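O-methyltransferase, SAM-dependent (Legionella pneumophila subsp. pneumophila, PDB 3R3H) probably transfers a methyl group from S-adenosylmethionine to an oxygen atom of its acceptor substrate, as a class I O-methyltransferase. Local coordinates at residues R188-K191 against K192-V196; T147-L150 against N151-E154; L122-L125 against H126-N130; P180-S184 against G185-E189. All blocks are in the same frame, centred on the assembly; numbering follows the deposited sequence.

Overall arrangement
Three successive helices of the methyltransferase fold carry the four contacts: interaction 3 on helix 121-132, interaction 2 at the start of helix 149-159, and interactions 4 and 1 at the entry and along the body of helix 185-198. Interactions 1 and 4 share Arg-188 and Glu-189, with centres about 10 Å apart. Interaction 2 is the middle member, its centre about 10 Å from interaction 1 and about 13 Å from interaction 3. Leu-150 and Tyr-153 meet Leu-193 on one flank, and Tyr-152 meets Leu-122 and Leu-125 on the other. Interactions 3 and 4 do not touch, their centres lying about 27 Å apart.

Interaction 1 (R188-K191 against K192-V196); sequences REIK and KLNQV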
loop_
_atom_site.group_PDB
_atom_site.type_symbol
_atom_site.label_atom_id
_atom_site.label_comp_id
_atom_site.label_asym_id
_atom_site.label_seq_id
_atom_site.Cartn_x
_atom_site.Cartn_y
_atom_site.Cartn_z
ATOM N N ARG A 188 20.956 6.937 12.635
ATOM C CA ARG A 188 20.977 6.456 14.004
ATOM C C ARG A 188 19.566 6.545 14.569
ATOM O O ARG A 188 19.151 5.719 15.377
ATOM C CB ARG A 188 21.935 7.309 14.833
ATOM C CG ARG A 188 21.893 7.013 16.307
ATOM C CD ARG A 188 22.513 8.157 17.080
ATOM N NE ARG A 188 22.371 7.980 18.521
ATOM C CZ ARG A 188 23.025 7.071 19.234
ATOM N NH1 ARG A 188 23.875 6.248 18.638
ATOM N NH2 ARG A 188 22.832 6.996 20.548
ATOM N N GLU A 189 18.833 7.565 14.134
ATOM C CA GLU A 189 17.457 7.793 14.574
ATOM C C GLU A 189 16.471 6.897 13.852
ATOM O O GLU A 189 15.478 6.449 14.425
ATOM C CB GLU A 189 17.071 9.234 14.326
ATOM C CG GLU A 189 17.360 10.126 15.488
ATOM C CD GLU A 189 16.453 9.829 16.667
ATOM O OE1 GLU A 189 16.995 9.549 17.770
ATOM O OE2 GLU A 189 15.209 9.879 16.487
ATOM N N ILE A 190 16.734 6.648 12.579
ATOM C CA ILE A 190 15.853 5.783 11.814
ATOM C C ILE A 190 15.923 4.408 12.484
ATOM O O ILE A 190 14.896 3.864 12.886
ATOM C CB ILE A 190 16.308 5.651 10.322
ATOM C CG1 ILE A 190 16.499 7.044 9.676
ATOM C CG2 ILE A 190 15.309 4.784 9.554
ATOM C CD1 ILE A 190 15.272 7.902 9.598
ATOM N N LYS A 191 17.141 3.871 12.617
ATOM C CA LYS A 191 17.370 2.562 13.232
ATOM C C LYS A 191 16.702 2.470 14.593
ATOM O O LYS A 191 16.161 1.424 14.955
ATOM C CB LYS A 191 18.871 2.294 13.373
ATOM C CG LYS A 191 19.587 2.083 12.058
ATOM C CD LYS A 191 21.096 1.996 12.234
ATOM C CE LYS A 191 21.512 0.755 13.020
ATOM N NZ LYS A 191 22.997 0.621 13.148
ATOM N N LYS A 192 16.739 3.566 15.343
ATOM C CA LYS A 192 16.122 3.595 16.661
ATOM C C LYS A 192 14.611 3.500 16.539
ATOM O O LYS A 192 13.985 2.735 17.265
ATOM C CB LYS A 192 16.466 4.884 17.422
ATOM C CG LYS A 192 17.853 4.945 18.026
ATOM C CD LYS A 192 17.991 6.146 18.973
ATOM C CE LYS A 192 19.423 6.296 19.526
ATOM N NZ LYS A 192 19.635 7.540 20.328
ATOM N N LEU A 193 14.028 4.283 15.628
ATOM C CA LEU A 193 12.577 4.291 15.433
ATOM C C LEU A 193 12.042 2.959 14.930
ATOM O O LEU A 193 10.952 2.530 15.334
ATOM C CB LEU A 193 12.158 5.384 14.449
ATOM C CG LEU A 193 10.633 5.375 14.218
ATOM C CD1 LEU A 193 9.906 5.995 15.413
ATOM C CD2 LEU A 193 10.300 6.121 12.950
ATOM N N ASN A 194 12.796 2.322 14.035
ATOM C CA ASN A 194 12.404 1.028 13.495
ATOM C C ASN A 194 12.310 -0.004 14.620
ATOM O O ASN A 194 11.498 -0.930 14.557
ATOM C CB ASN A 194 13.402 0.574 12.431
ATOM C CG ASN A 194 13.257 1.357 11.143
ATOM O OD1 ASN A 194 12.317 2.143 10.991
ATOM N ND2 ASN A 194 14.175 1.145 10.207
ATOM N N GLN A 195 13.131 0.178 15.652
ATOM C CA GLN A 195 13.132 -0.708 16.805
ATOM C C GLN A 195 11.928 -0.407 17.704
ATOM O O GLN A 195 11.274 -1.317 18.202
ATOM C CB GLN A 195 14.428 -0.526 17.592
ATOM C CG GLN A 195 15.105 -1.827 17.955
ATOM C CD GLN A 195 15.376 -2.685 16.737
ATOM O OE1 GLN A 195 16.001 -2.236 15.767
ATOM N NE2 GLN A 195 14.911 -3.931 16.778
ATOM N N VAL A 196 11.633 0.872 17.908
ATOM C CA VAL A 196 10.500 1.259 18.742
ATOM C C VAL A 196 9.213 0.687 18.181
ATOM O O VAL A 196 8.367 0.197 18.931
ATOM C CB VAL A 196 10.325 2.788 18.819
ATOM C CG1 VAL A 196 9.105 3.123 19.662
ATOM C CG2 VAL A 196 11.568 3.433 19.400
#
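Lys-192 lies back along the previous turn of its helix and meets Arg-188 and Glu-189. Its CB sits 3.5 Å from Arg-188 O and equally near Glu-189 O. CG follows over Arg-188 O, placed there by a first torsion that turns it away from the carbonyl carbon (chi1 -77°). From CG onward the chain is fully extended. CD passes 3.7 Å from Glu-189 OE1, and CE lies over one face of the Arg-188 guanidinium, 3.5 Å from Arg-188 NE. At the tip, Lys-192 NZ is modelled 3.3 Å from Arg-188 NH2. Both are donors and like charges would be expected to repel, but the exact placing of these exposed tips is uncertain at this resolution. Glu-189 OE1, 4.2 Å from Lys-192 NZ, is too far for a salt bridge but probably offsets part of that cost. Long, flexible charged chains suit this outer side of the helix.

The backbone keeps its helical bonds, the one from Gln-195 N to Lys-191 O being weak. Leu-193 N donates to Glu-189 O and Asn-194 N to Ile-190 O, the latter bond measuring 2.8 Å. On the inner side, Ile-190 CG2 and the Asn-194 amide run side by side, 3.9 Å apart at ND2. That amide nitrogen bonds Ile-171 O of its own chain and Tyr-15 OH of the second subunit, which explains a polar residue in a buried place.

Ile-190 and Leu-193 turn to Tyr-149, Leu-150 and Tyr-153 of helix 149-159. The whole is an amphipathic helix of the Rossmann-like methyltransferase fold, charged outside, apolar inside and touching the dimer interface.

Interaction 2 (T147-L150 against N151-E154); sequences TNYL and NYYE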
loop_
_atom_site.group_PDB
_atom_site.type_symbol
_atom_site.label_atom_id
_atom_site.label_comp_id
_atom_site.label_asym_id
_atom_site.label_seq_id
_atom_site.Cartn_x
_atom_site.Cartn_y
_atom_site.Cartn_z
ATOM N N THR A 147 16.267 13.207 12.658
ATOM C CA THR A 147 16.685 13.208 14.052
ATOM C C THR A 147 15.612 13.585 15.059
ATOM O O THR A 147 15.923 13.876 16.211
ATOM C CB THR A 147 17.889 14.125 14.271
ATOM O OG1 THR A 147 17.532 15.473 13.928
ATOM C CG2 THR A 147 19.063 13.664 13.410
ATOM N N ASN A 148 14.353 13.600 14.637
ATOM C CA ASN A 148 13.258 13.911 15.560
ATOM C C ASN A 148 12.154 12.922 15.270
ATOM O O ASN A 148 11.051 13.012 15.807
ATOM C CB ASN A 148 12.736 15.338 15.370
ATOM C CG ASN A 148 13.596 16.370 16.069
ATOM O OD1 ASN A 148 14.261 17.172 15.420
ATOM N ND2 ASN A 148 13.592 16.349 17.404
ATOM N N TYR A 149 12.484 11.970 14.408
ATOM C CA TYR A 149 11.571 10.919 13.998
ATOM C C TYR A 149 10.899 10.194 15.167
ATOM O O TYR A 149 9.787 9.697 15.028
ATOM C CB TYR A 149 12.327 9.936 13.091
ATOM C CG TYR A 149 11.966 10.050 11.617
ATOM C CD1 TYR A 149 11.659 11.288 11.030
ATOM C CD2 TYR A 149 11.918 8.912 10.809
ATOM C CE1 TYR A 149 11.310 11.376 9.674
ATOM C CE2 TYR A 149 11.570 8.986 9.455
ATOM C CZ TYR A 149 11.270 10.215 8.896
ATOM O OH TYR A 149 10.942 10.254 7.565
ATOM N N LEU A 150 11.564 10.140 16.319
ATOM C CA LEU A 150 10.988 9.484 17.490
ATOM C C LEU A 150 9.910 10.382 18.093
ATOM O O LEU A 150 8.841 9.924 18.532
ATOM C CB LEU A 150 12.073 9.205 18.531
ATOM C CG LEU A 150 12.297 7.721 18.871
ATOM C CD1 LEU A 150 11.010 7.105 19.439
ATOM C CD2 LEU A 150 12.743 6.972 17.613
ATOM N N ASN A 151 10.199 11.674 18.110
ATOM C CA ASN A 151 9.265 12.647 18.636
ATOM C C ASN A 151 8.053 12.730 17.725
ATOM O O ASN A 151 6.909 12.796 18.198
ATOM C CB ASN A 151 9.960 13.993 18.714
ATOM C CG ASN A 151 11.121 13.970 19.668
ATOM O OD1 ASN A 151 10.933 13.908 20.883
ATOM N ND2 ASN A 151 12.334 13.991 19.128
ATOM N N TYR A 152 8.315 12.712 16.419
ATOM C CA TYR A 152 7.253 12.804 15.429
ATOM C C TYR A 152 6.313 11.604 15.514
ATOM O O TYR A 152 5.092 11.761 15.444
ATOM C CB TYR A 152 7.850 12.941 14.015
ATOM C CG TYR A 152 8.613 14.235 13.781
ATOM C CD1 TYR A 152 8.256 15.415 14.452
ATOM C CD2 TYR A 152 9.706 14.277 12.905
ATOM C CE1 TYR A 152 8.979 16.597 14.265
ATOM C CE2 TYR A 152 10.428 15.449 12.706
ATOM C CZ TYR A 152 10.064 16.599 13.392
ATOM O OH TYR A 152 10.809 17.737 13.240
ATOM N N TYR A 153 6.882 10.411 15.677
ATOM C CA TYR A 153 6.090 9.184 15.773
ATOM C C TYR A 153 5.127 9.256 16.950
ATOM O O TYR A 153 3.935 8.992 16.818
ATOM C CB TYR A 153 7.011 7.972 15.941
ATOM C CG TYR A 153 6.284 6.653 16.103
ATOM C CD1 TYR A 153 5.347 6.230 15.160
ATOM C CD2 TYR A 153 6.574 5.804 17.171
ATOM C CE1 TYR A 153 4.720 4.982 15.271
ATOM C CE2 TYR A 153 5.959 4.556 17.295
ATOM C CZ TYR A 153 5.035 4.148 16.338
ATOM O OH TYR A 153 4.457 2.905 16.421
ATOM N N GLU A 154 5.665 9.617 18.106
ATOM C CA GLU A 154 4.872 9.732 19.322
ATOM C C GLU A 154 3.765 10.759 19.195
ATOM O O GLU A 154 2.621 10.495 19.560
ATOM C CB GLU A 154 5.779 10.091 20.498
ATOM C CG GLU A 154 6.726 8.970 20.877
ATOM C CD GLU A 154 5.984 7.711 21.300
ATOM O OE1 GLU A 154 5.021 7.826 22.100
ATOM O OE2 GLU A 154 6.366 6.612 20.839
#
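Asn-148 and Tyr-152 make the main side-chain contact, a CH-pi interaction. Asn-148 CB stands 3.8 Å from the centroid of the Tyr-152 ring, 26° off the ring normal. Over that same face, displaced toward the rim, sits Asn-148 O. The ring lies there because Tyr-152 CG is turned away from its own carbonyl carbon (chi1 -66°), which folds the side chain back toward the start of the helix.

Among the hydrogen bonds, Tyr-152 N meets Asn-148 O at 2.8 Å, and Asn-151 N adds a weak bond to the same oxygen. Asn-148 is the N-cap residue, although its side chain makes no capping bond. Tyr-153 N to Tyr-149 O and Glu-154 N to Leu-150 O continue the i to i+4 series of the helix.

Apolar contact is slighter: the Tyr-149 and Tyr-152 side chains cross at about a right angle, with Tyr-149 CD1 4.0 Å from Tyr-152 CD2. Tyrosine suits both places, since each hydroxyl has a partner, Asp-169 O for Tyr-149 and Asp-145 OD2 for Tyr-152.

Helix 149-159 packs between two helices and against the sheet. Tyr-152 faces Leu-122 of helix 121-132, Leu-150 and Tyr-153 face helix 185-198, and Tyr-149 and Tyr-152 both rest on Ile-142 of strand 137-143.

Interaction 3 (L122-L125 against H126-N130); sequences LDTL and HSLLN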
loop_
_atom_site.group_PDB
_atom_site.type_symbol
_atom_site.label_atom_id
_atom_site.label_comp_id
_atom_site.label_asym_id
_atom_site.label_seq_id
_atom_site.Cartn_x
_atom_site.Cartn_y
_atom_site.Cartn_z
ATOM N N LEU A 122 8.405 20.253 14.869
ATOM C CA LEU A 122 8.088 19.978 16.261
ATOM C C LEU A 122 7.128 21.022 16.845
ATOM O O LEU A 122 6.086 20.673 17.401
ATOM C CB LEU A 122 9.367 19.932 17.087
ATOM C CG LEU A 122 9.357 18.807 18.125
ATOM C CD1 LEU A 122 10.074 17.586 17.560
ATOM C CD2 LEU A 122 10.024 19.289 19.408
ATOM N N ASP A 123 7.475 22.304 16.700
ATOM C CA ASP A 123 6.642 23.398 17.212
ATOM C C ASP A 123 5.267 23.418 16.584
ATOM O O ASP A 123 4.264 23.592 17.271
ATOM C CB ASP A 123 7.295 24.756 16.964
ATOM C CG ASP A 123 8.656 24.872 17.598
ATOM O OD1 ASP A 123 9.622 24.342 17.004
ATOM O OD2 ASP A 123 8.751 25.486 18.689
ATOM N N THR A 124 5.230 23.252 15.270
ATOM C CA THR A 124 3.972 23.252 14.550
ATOM C C THR A 124 3.046 22.145 15.050
ATOM O O THR A 124 1.831 22.332 15.120
ATOM C CB THR A 124 4.212 23.076 13.037
ATOM O OG1 THR A 124 5.034 24.145 12.547
ATOM C CG2 THR A 124 2.889 23.065 12.290
ATOM N N LEU A 125 3.618 20.993 15.406
ATOM C CA LEU A 125 2.815 19.869 15.892
ATOM C C LEU A 125 2.302 20.053 17.323
ATOM O O LEU A 125 1.188 19.625 17.642
ATOM C CB LEU A 125 3.597 18.555 15.790
ATOM C CG LEU A 125 4.156 18.123 14.427
ATOM C CD1 LEU A 125 4.528 16.650 14.502
ATOM C CD2 LEU A 125 3.142 18.354 13.309
ATOM N N HIS A 126 3.096 20.669 18.197
ATOM C CA HIS A 126 2.605 20.895 19.554
ATOM C C HIS A 126 1.514 21.943 19.470
ATOM O O HIS A 126 0.499 21.868 20.156
ATOM C CB HIS A 126 3.713 21.379 20.480
ATOM C CG HIS A 126 4.737 20.335 20.772
ATOM N ND1 HIS A 126 5.979 20.323 20.173
ATOM C CD2 HIS A 126 4.673 19.218 21.535
ATOM C CE1 HIS A 126 6.635 19.238 20.549
ATOM N NE2 HIS A 126 5.864 18.552 21.373
ATOM N N SER A 127 1.730 22.928 18.614
ATOM C CA SER A 127 0.755 23.981 18.419
ATOM C C SER A 127 -0.573 23.388 17.947
ATOM O O SER A 127 -1.653 23.804 18.386
ATOM C CB SER A 127 1.271 24.970 17.382
ATOM O OG SER A 127 0.177 25.538 16.688
ATOM N N LEU A 128 -0.478 22.424 17.033
ATOM C CA LEU A 128 -1.654 21.750 16.496
ATOM C C LEU A 128 -2.365 20.960 17.584
ATOM O O LEU A 128 -3.591 20.845 17.568
ATOM C CB LEU A 128 -1.251 20.807 15.371
ATOM C CG LEU A 128 -0.903 21.435 14.030
ATOM C CD1 LEU A 128 -0.387 20.357 13.101
ATOM C CD2 LEU A 128 -2.130 22.091 13.443
ATOM N N LEU A 129 -1.589 20.407 18.515
ATOM C CA LEU A 129 -2.151 19.649 19.627
ATOM C C LEU A 129 -2.875 20.596 20.564
ATOM O O LEU A 129 -4.049 20.382 20.887
ATOM C CB LEU A 129 -1.057 18.915 20.401
ATOM C CG LEU A 129 -0.872 17.435 20.074
ATOM C CD1 LEU A 129 0.157 16.847 21.026
ATOM C CD2 LEU A 129 -2.203 16.704 20.206
ATOM N N ASN A 130 -2.160 21.632 21.010
ATOM C CA ASN A 130 -2.719 22.648 21.906
ATOM C C ASN A 130 -4.051 23.092 21.318
ATOM O O ASN A 130 -5.124 22.822 21.860
ATOM C CB ASN A 130 -1.792 23.879 21.986
ATOM C CG ASN A 130 -0.564 23.664 22.879
ATOM O OD1 ASN A 130 -0.048 22.545 23.011
ATOM N ND2 ASN A 130 -0.076 24.754 23.478
#
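The imidazole ring of His-126 meets Leu-122 at its edge: Leu-122 CD2 approaches in the ring plane, 3.6 Å from His-126 CE1, and Asp-123 N also lies near that plane. The two side chains run side by side in the same direction, one turn apart on helix 121-132. This helix is the connection of a beta-alpha-beta crossover in the Rossmann-like methyltransferase fold, leading from edge strand 114-118 to the parallel strand 137-143 and packing on the strands between.

Two donors of His-126 converge on Leu-122 O. His-126 N makes the helix bond to Leu-122 O at 3.1 Å, in the carbonyl plane. His-126 ND1 adds a weak bond to Leu-122 O, strongly bent at 117°, and that oxygen lies oblique to the imidazole plane; CG turned away from the carbonyl carbon (chi1 -69°) brings the ring back over the preceding turn. A histidine suits this partly exposed flank because its ring can pack on leucine while a nitrogen reaches a backbone oxygen.

The side toward the sheet is mainly apolar. Leu-125 rests on Leu-65 and Leu-67 of strand 63-68, and Leu-128 on Leu-65 and Ile-89, so branched chains fill the seam with the sheet. At the border, Ser-127 OG is hydrogen-bonded by Arg-117 NH2. Leu-125 and Leu-128 cross obliquely, with Leu-125 CD2 4.1 Å from Leu-128 CD1.

Interaction 4 (P180-S184 against G185-E189); sequences PNDTS and GQTRE
An Asx turn leads into helix 185-198, with the side chain of Asp-182 closing it and the contact continuing from there to Thr-187. Asp-182 OD1 accepts from Ser-184 N at 3.0 Å, with an N-H...O angle of 153° and the donor nearly in line with the carboxylate C-O bond. The aspartate reaches this nitrogen because its CG is swung opposite the backbone N (chi1 -167°). Ser-184 OG is also modelled within bonding distance of Asp-182 OD1, but its position is less sure. A short acidic side chain suits the place, being just long enough to span two residues of its own backbone.

Across the junction, Asp-182 and Thr-187 approach from opposite directions. Thr-187 CG2 is modelled against the carboxylate, but it also crowds Ser-184 OG, so the exact placing of this methyl is doubtful. The firmer part is the hydroxyl of Thr-187, which is hydrogen-bonded to Lys-176 O. Threonine suits the place through that oxygen, held by a neighbouring loop, while the methyl, as modelled, is turned to the aspartate.

One backbone bond spans the junction, and it is weak: Arg-188 N to Ser-184 O, 3.3 Å, bent to 127°. Arg-188 CB lies 3.4 Å from that same Ser-184 O.

The turn belongs to the surface loop that follows strand 164-169. On the helix side, Thr-187 and Gln-186 touch Trp-173, Gln-186 also meets Thr-147 just before helix 149-159, and Glu-189 packs beside that same threonine, setting the first turn of helix 185-198 next to its neighbour.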
loop_
_atom_site.group_PDB
_atom_site.type_symbol
_atom_site.label_atom_id
_atom_site.label_comp_id
_atom_site.label_asym_id
_atom_site.label_seq_id
_atom_site.Cartn_x
_atom_site.Cartn_y
_atom_site.Cartn_z
ATOM N N PRO A 180 26.620 -0.882 9.422
ATOM C CA PRO A 180 27.235 -0.626 10.732
ATOM C C PRO A 180 28.285 0.485 10.789
ATOM O O PRO A 180 28.542 1.035 11.858
ATOM C CB PRO A 180 27.852 -1.979 11.109
ATOM C CG PRO A 180 27.257 -2.964 10.148
ATOM C CD PRO A 180 27.088 -2.175 8.893
ATOM N N ASN A 181 28.897 0.794 9.648
ATOM C CA ASN A 181 29.930 1.820 9.594
ATOM C C ASN A 181 29.398 3.251 9.491
ATOM O O ASN A 181 30.187 4.204 9.499
ATOM C CB ASN A 181 30.896 1.549 8.432
ATOM C CG ASN A 181 31.513 0.168 8.489
ATOM O OD1 ASN A 181 31.939 -0.294 9.548
ATOM N ND2 ASN A 181 31.582 -0.493 7.338
ATOM N N ASP A 182 28.075 3.407 9.398
ATOM C CA ASP A 182 27.457 4.737 9.316
ATOM C C ASP A 182 27.268 5.332 10.716
ATOM O O ASP A 182 26.527 4.776 11.533
ATOM C CB ASP A 182 26.096 4.656 8.635
ATOM C CG ASP A 182 25.569 6.018 8.238
ATOM O OD1 ASP A 182 25.777 6.991 8.998
ATOM O OD2 ASP A 182 24.938 6.114 7.164
ATOM N N THR A 183 27.919 6.471 10.972
ATOM C CA THR A 183 27.873 7.136 12.282
ATOM C C THR A 183 27.005 8.396 12.425
ATOM O O THR A 183 26.921 8.968 13.519
ATOM C CB THR A 183 29.323 7.483 12.779
ATOM O OG1 THR A 183 30.082 8.082 11.714
ATOM C CG2 THR A 183 30.042 6.229 13.277
ATOM N N SER A 184 26.360 8.823 11.338
ATOM C CA SER A 184 25.505 10.016 11.366
ATOM C C SER A 184 24.251 9.792 12.205
ATOM O O SER A 184 23.668 8.703 12.196
ATOM C CB SER A 184 25.107 10.418 9.947
ATOM O OG SER A 184 24.427 9.361 9.294
ATOM N N GLY A 185 23.842 10.834 12.924
ATOM C CA GLY A 185 22.682 10.737 13.786
ATOM C C GLY A 185 21.351 10.557 13.083
ATOM O O GLY A 185 20.339 10.333 13.748
ATOM N N GLN A 186 21.337 10.662 11.755
ATOM C CA GLN A 186 20.101 10.504 10.991
ATOM C C GLN A 186 19.767 9.044 10.796
ATOM O O GLN A 186 18.617 8.633 10.961
ATOM C CB GLN A 186 20.222 11.175 9.633
ATOM C CG GLN A 186 20.425 12.645 9.745
ATOM C CD GLN A 186 21.450 13.131 8.759
ATOM O OE1 GLN A 186 21.220 13.095 7.548
ATOM N NE2 GLN A 186 22.608 13.577 9.265
ATOM N N THR A 187 20.775 8.261 10.429
ATOM C CA THR A 187 20.570 6.833 10.243
ATOM C C THR A 187 20.550 6.177 11.627
ATOM O O THR A 187 20.167 5.028 11.780
ATOM C CB THR A 187 21.680 6.219 9.346
ATOM O OG1 THR A 187 22.402 5.227 10.079
ATOM C CG2 THR A 187 22.638 7.301 8.863
ATOM N N ARG A 188 20.956 6.937 12.635
ATOM C CA ARG A 188 20.977 6.456 14.004
ATOM C C ARG A 188 19.566 6.545 14.569
ATOM O O ARG A 188 19.151 5.719 15.377
ATOM C CB ARG A 188 21.935 7.309 14.833
ATOM C CG ARG A 188 21.893 7.013 16.307
ATOM C CD ARG A 188 22.513 8.157 17.080
ATOM N NE ARG A 188 22.371 7.980 18.521
ATOM C CZ ARG A 188 23.025 7.071 19.234
ATOM N NH1 ARG A 188 23.875 6.248 18.638
ATOM N NH2 ARG A 188 22.832 6.996 20.548
ATOM N N GLU A 189 18.833 7.565 14.134
ATOM C CA GLU A 189 17.457 7.793 14.574
ATOM C C GLU A 189 16.471 6.897 13.852
ATOM O O GLU A 189 15.478 6.449 14.425
ATOM C CB GLU A 189 17.071 9.234 14.326
ATOM C CG GLU A 189 17.360 10.126 15.488
ATOM C CD GLU A 189 16.453 9.829 16.667
ATOM O OE1 GLU A 189 16.995 9.549 17.770
ATOM O OE2 GLU A 189 15.209 9.879 16.487
#